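Local atomic coordinates of acetyltransferase, GNAT family (Streptococcus agalactiae 2603V/R, PDB entry 2Q7B), a protein that probably transfers an acetyl group to an amino group, as expected of a GNAT-family N-acetyltransferase. Residues D37-N40 / Y41-I45. Numbering follows the deposited sequence.
Sequences DLIN and YCQNI
Asn-40 and Asn-44, one turn apart, join their side-chain amides: Asn-44 ND2 gives a nearly straight hydrogen bond (170°) to Asn-40 OD1 at 3.0 Å. The oxygen lies close to the amide plane of Asn-44, but the donor sits tilted from the plane of the Asn-40 carbonyl, the two amides being turned 61° against each other. The first torsion of Asn-40 (chi1 -176°) swings CG away from its own N and beside its carbonyl carbon, which carries the amide toward Asn-44, whose OD1 takes the backbone N-H of Ile-51.

Backbone bonds from Tyr-41 N to Asp-37 O, Cys-42 N to Leu-38 O and Gln-43 N to Ile-39 O keep the i+4 pattern of helix 29-46. Near its C-terminal end the helix widens into a pi-type turn: Asn-40 O accepts Asn-44 N at 2.8 Å and, weakly, Ile-45 N at 3.4 Å, an addition to the i+4 bond that Ile-45 N keeps to Tyr-41 O at 3.1 Å.

Side chains pack on the side facing Phe-102 of strand 95-103, in the central sheet of the GNAT fold. The Ile-39 CG2 methyl lies beside the polar Gln-43 OE1 at 3.2 Å, the side chains running alongside each other, and Leu-38 CD1 makes an apolar contact with Cys-42 SG at 4.0 Å. Gln-56 NE2 bonds Gln-43 OE1, while Gln-43 NE2 gives a hydrogen bond to a citrate anion, probably from the crystallisation liquor.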
loop_
_atom_site.group_PDB
_atom_site.type_symbol
_atom_site.label_atom_id
_atom_site.label_comp_id
_atom_site.label_asym_id
_atom_site.label_seq_id
_atom_site.Cartn_x
_atom_site.Cartn_y
_atom_site.Cartn_z
ATOM N N ASP A 37 -0.262 -5.565 -1.887
ATOM C CA ASP A 37 -0.214 -6.082 -3.262
ATOM C C ASP A 37 -1.384 -7.022 -3.536
ATOM O O ASP A 37 -1.950 -6.998 -4.611
ATOM C CB ASP A 37 1.112 -6.806 -3.572
ATOM C CG ASP A 37 2.320 -5.865 -3.636
ATOM O OD1 ASP A 37 2.171 -4.655 -3.964
ATOM O OD2 ASP A 37 3.448 -6.366 -3.410
ATOM N N LEU A 38 -1.724 -7.856 -2.569
ATOM C CA LEU A 38 -2.863 -8.784 -2.698
ATOM C C LEU A 38 -4.172 -8.038 -2.855
ATOM O O LEU A 38 -4.968 -8.327 -3.742
ATOM C CB LEU A 38 -2.931 -9.697 -1.464
ATOM C CG LEU A 38 -4.191 -10.555 -1.279
ATOM C CD1 LEU A 38 -4.360 -11.576 -2.402
ATOM C CD2 LEU A 38 -4.118 -11.248 0.016
ATOM N N ILE A 39 -4.391 -7.067 -1.970
ATOM C CA ILE A 39 -5.612 -6.269 -1.990
ATOM C C ILE A 39 -5.726 -5.502 -3.294
ATOM O O ILE A 39 -6.773 -5.535 -3.940
ATOM C CB ILE A 39 -5.703 -5.316 -0.767
ATOM C CG1 ILE A 39 -5.759 -6.121 0.544
ATOM C CG2 ILE A 39 -6.905 -4.397 -0.909
ATOM C CD1 ILE A 39 -5.632 -5.280 1.783
ATOM N N ASN A 40 -4.648 -4.810 -3.676
ATOM C CA ASN A 40 -4.618 -4.058 -4.914
ATOM C C ASN A 40 -4.892 -4.941 -6.121
ATOM O O ASN A 40 -5.607 -4.554 -7.011
ATOM C CB ASN A 40 -3.256 -3.381 -5.109
ATOM C CG ASN A 40 -3.224 -2.510 -6.356
ATOM O OD1 ASN A 40 -3.946 -1.519 -6.445
ATOM N ND2 ASN A 40 -2.417 -2.901 -7.336
ATOM N N TYR A 41 -4.291 -6.125 -6.149
ATOM C CA TYR A 41 -4.499 -7.041 -7.248
ATOM C C TYR A 41 -6.005 -7.427 -7.401
ATOM O O TYR A 41 -6.610 -7.317 -8.471
ATOM C CB TYR A 41 -3.603 -8.301 -7.099
ATOM C CG TYR A 41 -3.981 -9.310 -8.146
ATOM C CD1 TYR A 41 -3.482 -9.213 -9.440
ATOM C CD2 TYR A 41 -4.940 -10.286 -7.881
ATOM C CE1 TYR A 41 -3.897 -10.089 -10.438
ATOM C CE2 TYR A 41 -5.353 -11.165 -8.868
ATOM C CZ TYR A 41 -4.831 -11.052 -10.137
ATOM O OH TYR A 41 -5.245 -11.922 -11.100
ATOM N N CYS A 42 -6.598 -7.886 -6.318
ATOM C CA CYS A 42 -7.974 -8.336 -6.334
ATOM C C CYS A 42 -8.949 -7.225 -6.644
ATOM O O CYS A 42 -9.854 -7.410 -7.436
ATOM C CB CYS A 42 -8.340 -8.962 -4.992
ATOM S SG CYS A 42 -7.501 -10.496 -4.676
ATOM N N GLN A 43 -8.766 -6.069 -6.010
ATOM C CA GLN A 43 -9.669 -4.951 -6.211
ATOM C C GLN A 43 -9.488 -4.246 -7.527
ATOM O O GLN A 43 -10.465 -3.915 -8.192
ATOM C CB GLN A 43 -9.494 -3.907 -5.109
ATOM C CG GLN A 43 -9.926 -4.384 -3.729
ATOM C CD GLN A 43 -9.747 -3.338 -2.639
ATOM O OE1 GLN A 43 -8.832 -2.496 -2.690
ATOM N NE2 GLN A 43 -10.608 -3.408 -1.620
ATOM N N ASN A 44 -8.232 -4.026 -7.899
ATOM C CA ASN A 44 -7.933 -3.112 -8.989
ATOM C C ASN A 44 -7.360 -3.660 -10.271
ATOM O O ASN A 44 -7.512 -3.025 -11.310
ATOM C CB ASN A 44 -7.017 -2.020 -8.466
ATOM C CG ASN A 44 -7.651 -1.220 -7.344
ATOM O OD1 ASN A 44 -8.817 -0.881 -7.420
ATOM N ND2 ASN A 44 -6.876 -0.908 -6.297
ATOM N N ILE A 45 -6.673 -4.791 -10.201
ATOM C CA ILE A 45 -6.119 -5.411 -11.401
ATOM C C ILE A 45 -7.119 -6.436 -11.913
ATOM O O ILE A 45 -7.495 -6.420 -13.077
ATOM C CB ILE A 45 -4.732 -6.039 -11.135
ATOM C CG1 ILE A 45 -3.752 -4.916 -10.743
ATOM C CG2 ILE A 45 -4.243 -6.783 -12.406
ATOM C CD1 ILE A 45 -2.407 -5.387 -10.333
#